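Local coordinates for proton-dependent oligopeptide transporter family protein (PDB 6EI3), which probably couples proton movement to the transport of small peptides across the membrane, as a member of the major facilitator superfamily, and is captured here in an auto-inhibited form, at residues V294-V299 with E419-Q424; P361-R366 with Y497-N502. One frame throughout, in Å; residues are numbered along the deposited sequence.

Contact 1 (V294-V299 with E419-Q424). With 78M ((2S)-2,3-dihydroxypropyl(7Z)-pentadec-7-enoate), chain O.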
loop_
_atom_site.group_PDB
_atom_site.type_symbol
_atom_site.label_atom_id
_atom_site.label_comp_id
_atom_site.label_asym_id
_atom_site.label_seq_id
_atom_site.Cartn_x
_atom_site.Cartn_y
_atom_site.Cartn_z
ATOM N N VAL A 294 -2.762 -8.325 13.853
ATOM C CA VAL A 294 -3.932 -9.133 13.488
ATOM C C VAL A 294 -4.966 -8.263 12.745
ATOM O O VAL A 294 -5.434 -8.667 11.677
ATOM C CB VAL A 294 -4.543 -9.919 14.674
ATOM C CG1 VAL A 294 -5.788 -10.693 14.236
ATOM C CG2 VAL A 294 -3.515 -10.881 15.258
ATOM N N ILE A 295 -5.294 -7.073 13.296
ATOM C CA ILE A 295 -6.207 -6.108 12.669
ATOM C C ILE A 295 -5.698 -5.772 11.243
ATOM O O ILE A 295 -6.480 -5.833 10.288
ATOM C CB ILE A 295 -6.379 -4.863 13.592
ATOM C CG1 ILE A 295 -7.303 -5.206 14.773
ATOM C CG2 ILE A 295 -6.914 -3.646 12.843
ATOM C CD1 ILE A 295 -6.880 -4.645 16.109
ATOM N N PHE A 296 -4.384 -5.464 11.107
ATOM C CA PHE A 296 -3.745 -5.161 9.811
ATOM C C PHE A 296 -3.825 -6.342 8.836
ATOM O O PHE A 296 -4.124 -6.133 7.671
ATOM C CB PHE A 296 -2.278 -4.703 9.983
ATOM C CG PHE A 296 -2.052 -3.277 10.462
ATOM C CD1 PHE A 296 -3.123 -2.469 10.850
ATOM C CD2 PHE A 296 -0.771 -2.746 10.529
ATOM C CE1 PHE A 296 -2.907 -1.163 11.310
ATOM C CE2 PHE A 296 -0.558 -1.443 10.995
ATOM C CZ PHE A 296 -1.626 -0.662 11.377
ATOM N N ALA A 297 -3.601 -7.572 9.316
ATOM C CA ALA A 297 -3.671 -8.787 8.479
ATOM C C ALA A 297 -5.065 -8.945 7.846
ATOM O O ALA A 297 -5.199 -9.309 6.673
ATOM C CB ALA A 297 -3.325 -10.025 9.316
ATOM N N LEU A 298 -6.096 -8.640 8.633
ATOM C CA LEU A 298 -7.501 -8.736 8.241
ATOM C C LEU A 298 -7.951 -7.631 7.304
ATOM O O LEU A 298 -9.007 -7.752 6.684
ATOM C CB LEU A 298 -8.379 -8.808 9.503
ATOM C CG LEU A 298 -8.254 -10.107 10.287
ATOM C CD1 LEU A 298 -8.942 -10.004 11.647
ATOM C CD2 LEU A 298 -8.811 -11.286 9.492
ATOM N N VAL A 299 -7.153 -6.560 7.203
ATOM C CA VAL A 299 -7.358 -5.412 6.315
ATOM C C VAL A 299 -6.692 -5.658 4.943
ATOM O O VAL A 299 -7.086 -5.022 3.969
ATOM C CB VAL A 299 -6.889 -4.075 6.987
ATOM C CG1 VAL A 299 -6.635 -2.960 5.963
ATOM C CG2 VAL A 299 -7.921 -3.607 8.007
ATOM N N GLU A 419 -4.530 5.667 12.123
ATOM C CA GLU A 419 -4.886 6.484 13.283
ATOM C C GLU A 419 -5.290 5.557 14.460
ATOM O O GLU A 419 -4.900 5.793 15.613
ATOM C CB GLU A 419 -6.048 7.417 12.914
ATOM C CG GLU A 419 -6.248 8.565 13.889
ATOM C CD GLU A 419 -7.290 9.603 13.504
ATOM O OE1 GLU A 419 -7.582 9.746 12.292
ATOM O OE2 GLU A 419 -7.803 10.291 14.418
ATOM N N PHE A 420 -6.048 4.488 14.159
ATOM C CA PHE A 420 -6.458 3.522 15.175
ATOM C C PHE A 420 -5.220 2.836 15.757
ATOM O O PHE A 420 -5.087 2.734 16.968
ATOM C CB PHE A 420 -7.429 2.475 14.582
ATOM C CG PHE A 420 -7.556 1.230 15.427
ATOM C CD1 PHE A 420 -8.395 1.203 16.532
ATOM C CD2 PHE A 420 -6.797 0.101 15.147
ATOM C CE1 PHE A 420 -8.504 0.055 17.320
ATOM C CE2 PHE A 420 -6.893 -1.040 15.951
ATOM C CZ PHE A 420 -7.742 -1.048 17.037
ATOM N N ALA A 421 -4.322 2.348 14.897
ATOM C CA ALA A 421 -3.140 1.637 15.381
ATOM C C ALA A 421 -2.238 2.535 16.243
ATOM O O ALA A 421 -1.773 2.089 17.291
ATOM C CB ALA A 421 -2.375 1.055 14.223
ATOM N N TYR A 422 -2.088 3.820 15.856
ATOM C CA TYR A 422 -1.292 4.790 16.610
ATOM C C TYR A 422 -1.855 5.002 18.020
ATOM O O TYR A 422 -1.086 5.014 18.972
ATOM C CB TYR A 422 -1.200 6.130 15.863
ATOM C CG TYR A 422 -0.217 6.154 14.706
ATOM C CD1 TYR A 422 0.946 5.385 14.732
ATOM C CD2 TYR A 422 -0.403 7.014 13.629
ATOM C CE1 TYR A 422 1.876 5.441 13.695
ATOM C CE2 TYR A 422 0.510 7.062 12.574
ATOM C CZ TYR A 422 1.657 6.284 12.621
ATOM O OH TYR A 422 2.572 6.345 11.597
ATOM N N SER A 423 -3.192 5.128 18.145
ATOM C CA SER A 423 -3.901 5.320 19.408
ATOM C C SER A 423 -3.737 4.146 20.379
ATOM O O SER A 423 -3.867 4.348 21.574
ATOM C CB SER A 423 -5.384 5.561 19.139
ATOM O OG SER A 423 -6.064 4.343 18.878
ATOM N N GLN A 424 -3.487 2.925 19.871
ATOM C CA GLN A 424 -3.385 1.676 20.662
ATOM C C GLN A 424 -1.958 1.245 20.971
ATOM O O GLN A 424 -1.727 0.556 21.942
ATOM C CB GLN A 424 -4.108 0.507 19.930
ATOM C CG GLN A 424 -5.554 0.801 19.522
ATOM C CD GLN A 424 -6.428 0.985 20.738
ATOM O OE1 GLN A 424 -6.614 0.070 21.543
ATOM N NE2 GLN A 424 -6.927 2.190 20.931
HETATM O O21 78M O . -5.700 -11.216 19.608
HETATM C C20 78M O . -4.284 -11.249 19.530
HETATM C C18 78M O . -3.811 -12.358 18.621
HETATM O O19 78M O . -4.293 -13.619 19.091
HETATM C C17 78M O . -2.308 -12.401 18.497
HETATM O O2 78M O . -2.030 -13.160 17.298
HETATM C C1 78M O . -0.796 -13.097 16.783
HETATM O O1 78M O . 0.142 -12.583 17.338
HETATM C C2 78M O . -0.739 -13.735 15.426
HETATM C C3 78M O . -0.358 -12.760 14.320
HETATM C C4 78M O . -1.149 -12.976 13.037
HETATM C C5 78M O . -0.322 -13.421 11.842
HETATM C C6 78M O . 0.435 -12.295 11.127
HETATM C C7 78M O . -0.212 -11.904 9.838
HETATM C C8 78M O . 0.251 -12.125 8.619
HETATM C C9 78M O . -0.418 -11.730 7.334
HETATM C C10 78M O . -1.374 -12.822 6.845
HETATM C C11 78M O . -2.741 -12.321 6.412
HETATM C C12 78M O . -3.854 -13.336 6.644
HETATM C C13 78M O . -5.269 -12.834 6.388
HETATM C C15 78M O . -7.161 -12.612 4.747
HETATM C C14 78M O . -5.682 -12.810 4.927
#
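Ile295 pushes its CD1 methyl against the rim of Phe420, near the ring plane and 3.6 Å from CE2, the two side chains arriving from opposite directions. With CG anti to the backbone N (chi1 162°), the Phe420 ring continues the direction of its CB toward helix 281-306. One of its faces carries the CG methylene of Gln424, 3.7 Å above the plane and displaced toward the rim. Beside this pair, Phe296 brings CZ to 3.4 Å from the CB of Ala421, a close apolar touch that meets the ring obliquely. Helix 281-306 packs here on helix 400-424 within the all-helical membrane fold of the major facilitator superfamily; the segments run in nearly opposite senses and share no hydrogen bond. Trp437, Phe436 and Thr440 of helix 430-456 also surround Phe296. Ser423 OG donates to Phe420 O at 2.7 Å and accepts from Gln424 NE2, a nearly straight bond (170°) lying in the amide plane. Gln424 OE1 is hydrogen-bonded to the Tyr497 hydroxyl and to Val500 N in the segment after helix 471-495. On the far side of helix 281-306, a bound monoacylglycerol (78M) touches Ala297 CB and has its bridging ester oxygen O2 3.4 Å from Val294 CG2.

Contact 2 (P361-R366 with Y497-N502). With 78M ((2S)-2,3-dihydroxypropyl(7Z)-pentadec-7-enoate), chain J.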
loop_
_atom_site.group_PDB
_atom_site.type_symbol
_atom_site.label_atom_id
_atom_site.label_comp_id
_atom_site.label_asym_id
_atom_site.label_seq_id
_atom_site.Cartn_x
_atom_site.Cartn_y
_atom_site.Cartn_z
ATOM N N PRO A 361 -19.862 5.997 15.424
ATOM C CA PRO A 361 -18.985 5.516 14.349
ATOM C C PRO A 361 -17.561 5.329 14.863
ATOM O O PRO A 361 -16.670 6.130 14.544
ATOM C CB PRO A 361 -19.114 6.610 13.273
ATOM C CG PRO A 361 -19.462 7.859 14.033
ATOM C CD PRO A 361 -20.009 7.468 15.386
ATOM N N THR A 362 -17.351 4.271 15.675
ATOM C CA THR A 362 -16.049 3.933 16.280
ATOM C C THR A 362 -15.055 3.564 15.197
ATOM O O THR A 362 -15.456 3.206 14.089
ATOM C CB THR A 362 -16.159 2.768 17.296
ATOM O OG1 THR A 362 -16.485 1.569 16.594
ATOM C CG2 THR A 362 -17.151 3.043 18.455
ATOM N N SER A 363 -13.766 3.640 15.512
ATOM C CA SER A 363 -12.723 3.330 14.546
ATOM C C SER A 363 -12.841 1.878 13.987
ATOM O O SER A 363 -12.721 1.682 12.787
ATOM C CB SER A 363 -11.345 3.636 15.130
ATOM O OG SER A 363 -11.082 2.763 16.210
ATOM N N LEU A 364 -13.211 0.907 14.830
ATOM C CA LEU A 364 -13.364 -0.485 14.392
ATOM C C LEU A 364 -14.640 -0.716 13.568
ATOM O O LEU A 364 -14.619 -1.543 12.653
ATOM C CB LEU A 364 -13.247 -1.461 15.574
ATOM C CG LEU A 364 -11.826 -1.639 16.145
ATOM C CD1 LEU A 364 -11.847 -2.498 17.385
ATOM C CD2 LEU A 364 -10.821 -2.188 15.083
ATOM N N ARG A 365 -15.707 0.067 13.831
ATOM C CA ARG A 365 -16.952 0.023 13.052
ATOM C C ARG A 365 -16.708 0.614 11.678
ATOM O O ARG A 365 -17.209 0.084 10.690
ATOM C CB ARG A 365 -18.100 0.785 13.744
ATOM C CG ARG A 365 -18.943 -0.099 14.654
ATOM C CD ARG A 365 -19.870 0.740 15.508
ATOM N NE ARG A 365 -20.856 -0.083 16.209
ATOM C CZ ARG A 365 -21.801 0.399 17.005
ATOM N NH1 ARG A 365 -21.915 1.708 17.195
ATOM N NH2 ARG A 365 -22.649 -0.421 17.606
ATOM N N ARG A 366 -15.938 1.710 11.613
ATOM C CA ARG A 366 -15.576 2.357 10.348
ATOM C C ARG A 366 -14.771 1.367 9.506
ATOM O O ARG A 366 -15.061 1.187 8.332
ATOM C CB ARG A 366 -14.726 3.613 10.594
ATOM C CG ARG A 366 -15.489 4.806 11.182
ATOM C CD ARG A 366 -14.531 5.982 11.400
ATOM N NE ARG A 366 -15.057 6.915 12.385
ATOM C CZ ARG A 366 -14.509 8.091 12.679
ATOM N NH1 ARG A 366 -13.404 8.489 12.062
ATOM N NH2 ARG A 366 -15.070 8.884 13.585
ATOM N N TYR A 497 -12.190 -7.068 20.651
ATOM C CA TYR A 497 -11.082 -6.155 20.884
ATOM C C TYR A 497 -11.397 -5.158 22.004
ATOM O O TYR A 497 -12.439 -4.526 21.983
ATOM C CB TYR A 497 -10.655 -5.431 19.599
ATOM C CG TYR A 497 -9.406 -4.603 19.804
ATOM C CD1 TYR A 497 -8.144 -5.187 19.755
ATOM C CD2 TYR A 497 -9.486 -3.240 20.093
ATOM C CE1 TYR A 497 -6.992 -4.432 19.954
ATOM C CE2 TYR A 497 -8.341 -2.481 20.313
ATOM C CZ TYR A 497 -7.098 -3.085 20.257
ATOM O OH TYR A 497 -5.969 -2.354 20.488
ATOM N N ARG A 498 -10.506 -5.033 22.975
ATOM C CA ARG A 498 -10.650 -4.062 24.053
ATOM C C ARG A 498 -9.828 -2.788 23.732
ATOM O O ARG A 498 -8.595 -2.838 23.665
ATOM C CB ARG A 498 -10.257 -4.690 25.388
ATOM C CG ARG A 498 -10.335 -3.746 26.584
ATOM C CD ARG A 498 -10.581 -4.489 27.892
ATOM N NE ARG A 498 -9.560 -5.495 28.195
ATOM C CZ ARG A 498 -8.360 -5.230 28.705
ATOM N NH1 ARG A 498 -7.992 -3.976 28.943
ATOM N NH2 ARG A 498 -7.512 -6.217 28.961
ATOM N N MET A 499 -10.519 -1.654 23.523
ATOM C CA MET A 499 -9.860 -0.369 23.263
ATOM C C MET A 499 -9.076 0.060 24.535
ATOM O O MET A 499 -9.648 0.100 25.618
ATOM C CB MET A 499 -10.899 0.726 22.924
ATOM C CG MET A 499 -11.671 0.493 21.629
ATOM S SD MET A 499 -10.645 0.564 20.170
ATOM C CE MET A 499 -10.377 2.357 19.992
ATOM N N VAL A 500 -7.768 0.317 24.393
ATOM C CA VAL A 500 -6.880 0.804 25.466
ATOM C C VAL A 500 -6.040 1.914 24.805
ATOM O O VAL A 500 -5.013 1.645 24.195
ATOM C CB VAL A 500 -6.010 -0.277 26.185
ATOM C CG1 VAL A 500 -5.234 0.346 27.363
ATOM C CG2 VAL A 500 -6.865 -1.444 26.706
ATOM N N ASP A 501 -6.556 3.141 24.844
ATOM C CA ASP A 501 -5.939 4.318 24.234
ATOM C C ASP A 501 -4.641 4.743 24.905
ATOM O O ASP A 501 -4.462 4.490 26.091
ATOM C CB ASP A 501 -6.926 5.495 24.245
ATOM C CG ASP A 501 -6.715 6.395 23.057
ATOM O OD1 ASP A 501 -5.867 7.311 23.150
ATOM O OD2 ASP A 501 -7.364 6.163 22.024
ATOM N N ASN A 502 -3.734 5.396 24.151
ATOM C CA ASN A 502 -2.484 5.884 24.762
ATOM C C ASN A 502 -2.619 7.341 25.262
ATOM O O ASN A 502 -1.783 7.810 26.022
ATOM C CB ASN A 502 -1.296 5.714 23.814
ATOM C CG ASN A 502 -1.448 6.330 22.462
ATOM O OD1 ASN A 502 -2.197 7.293 22.235
ATOM N ND2 ASN A 502 -0.687 5.800 21.537
HETATM O O21 78M J . -18.593 -2.701 21.535
HETATM C C20 78M J . -17.582 -3.071 20.609
HETATM C C18 78M J . -18.185 -3.539 19.304
HETATM O O19 78M J . -19.083 -4.627 19.551
HETATM C C17 78M J . -17.133 -3.944 18.299
HETATM O O2 78M J . -17.836 -4.353 17.100
HETATM C C1 78M J . -17.363 -3.929 15.922
HETATM O O1 78M J . -16.450 -3.154 15.803
HETATM C C2 78M J . -18.113 -4.552 14.778
HETATM C C3 78M J . -18.383 -3.582 13.637
HETATM C C4 78M J . -19.541 -3.985 12.748
HETATM C C5 78M J . -20.006 -2.848 11.858
HETATM C C6 78M J . -21.040 -3.247 10.808
HETATM C C7 78M J . -21.589 -2.044 10.094
HETATM C C8 78M J . -22.144 -1.983 8.886
HETATM C C9 78M J . -22.369 -3.106 7.908
HETATM C C10 78M J . -21.367 -3.107 6.749
HETATM C C11 78M J . -21.669 -2.128 5.607
HETATM C C12 78M J . -22.711 -2.584 4.584
HETATM C C13 78M J . -22.329 -3.816 3.772
HETATM C C15 78M J . -23.144 -5.793 2.436
HETATM C C14 78M J . -23.454 -4.404 2.943
#
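The ring of Tyr497 meets the CD1 methyl of Leu364 obliquely, with CD2 3.7 Å from that methyl, while the SD of Met499 lies in the ring plane at its edge, 3.8 Å from CE2. Phe420 adds an edge-to-face partner to the same ring, and the Tyr497 hydroxyl is hydrogen-bonded to Gln424 OE1, so the phenol is held at both its carbon rim and its polar end. Leu364 and Tyr497 cross at about a right angle. Bent at both chi2 and chi3, the Met499 chain folds back and sets its CE 3.9 Å from the OG of Ser363, a plain packing contact. The setting is the start of helix 363-389, where Thr362 is the N-cap: its OG1 accepts from Arg365 N at 3.2 Å. Against this capped first turn lies the extended segment that follows helix 471-495. Arg366 also reaches back, NE donating to Pro361 O at 2.8 Å from above the carbonyl plane, 36° out of it, and thereby tying the residue before the cap to the first turn. A separate 78M molecule borders the turn as well, with its ester carbonyl oxygen O1 3.6 Å from Leu364 CB and its chain along the CG of Arg365. The guanidinium of Arg365 makes a cation-pi contact with Trp359, and Arg495 hydrogen-bonds the lipid.

Overall arrangement
From the N terminus, helix 281-306 is the first of these elements to appear; the chain then runs through helices 312-317, 334-357 and 363-389 before the end of helix 400-424 meets it, closing contact 1 some 120 residues on. Contact 2 opens inside that loop, at residues 361-366, and closes beyond it, when the segment after helix 471-495 comes back about 131 residues later. The two therefore cross in sequence rather than nest. In space their centres lie about 9 Å apart and they touch: Ser423 and Asn502 join backbones by a probable hydrogen bond. Contact 1 joins helix 281-306 to the end of helix 400-424; contact 2 joins the start of helix 363-389 to segment 497-502.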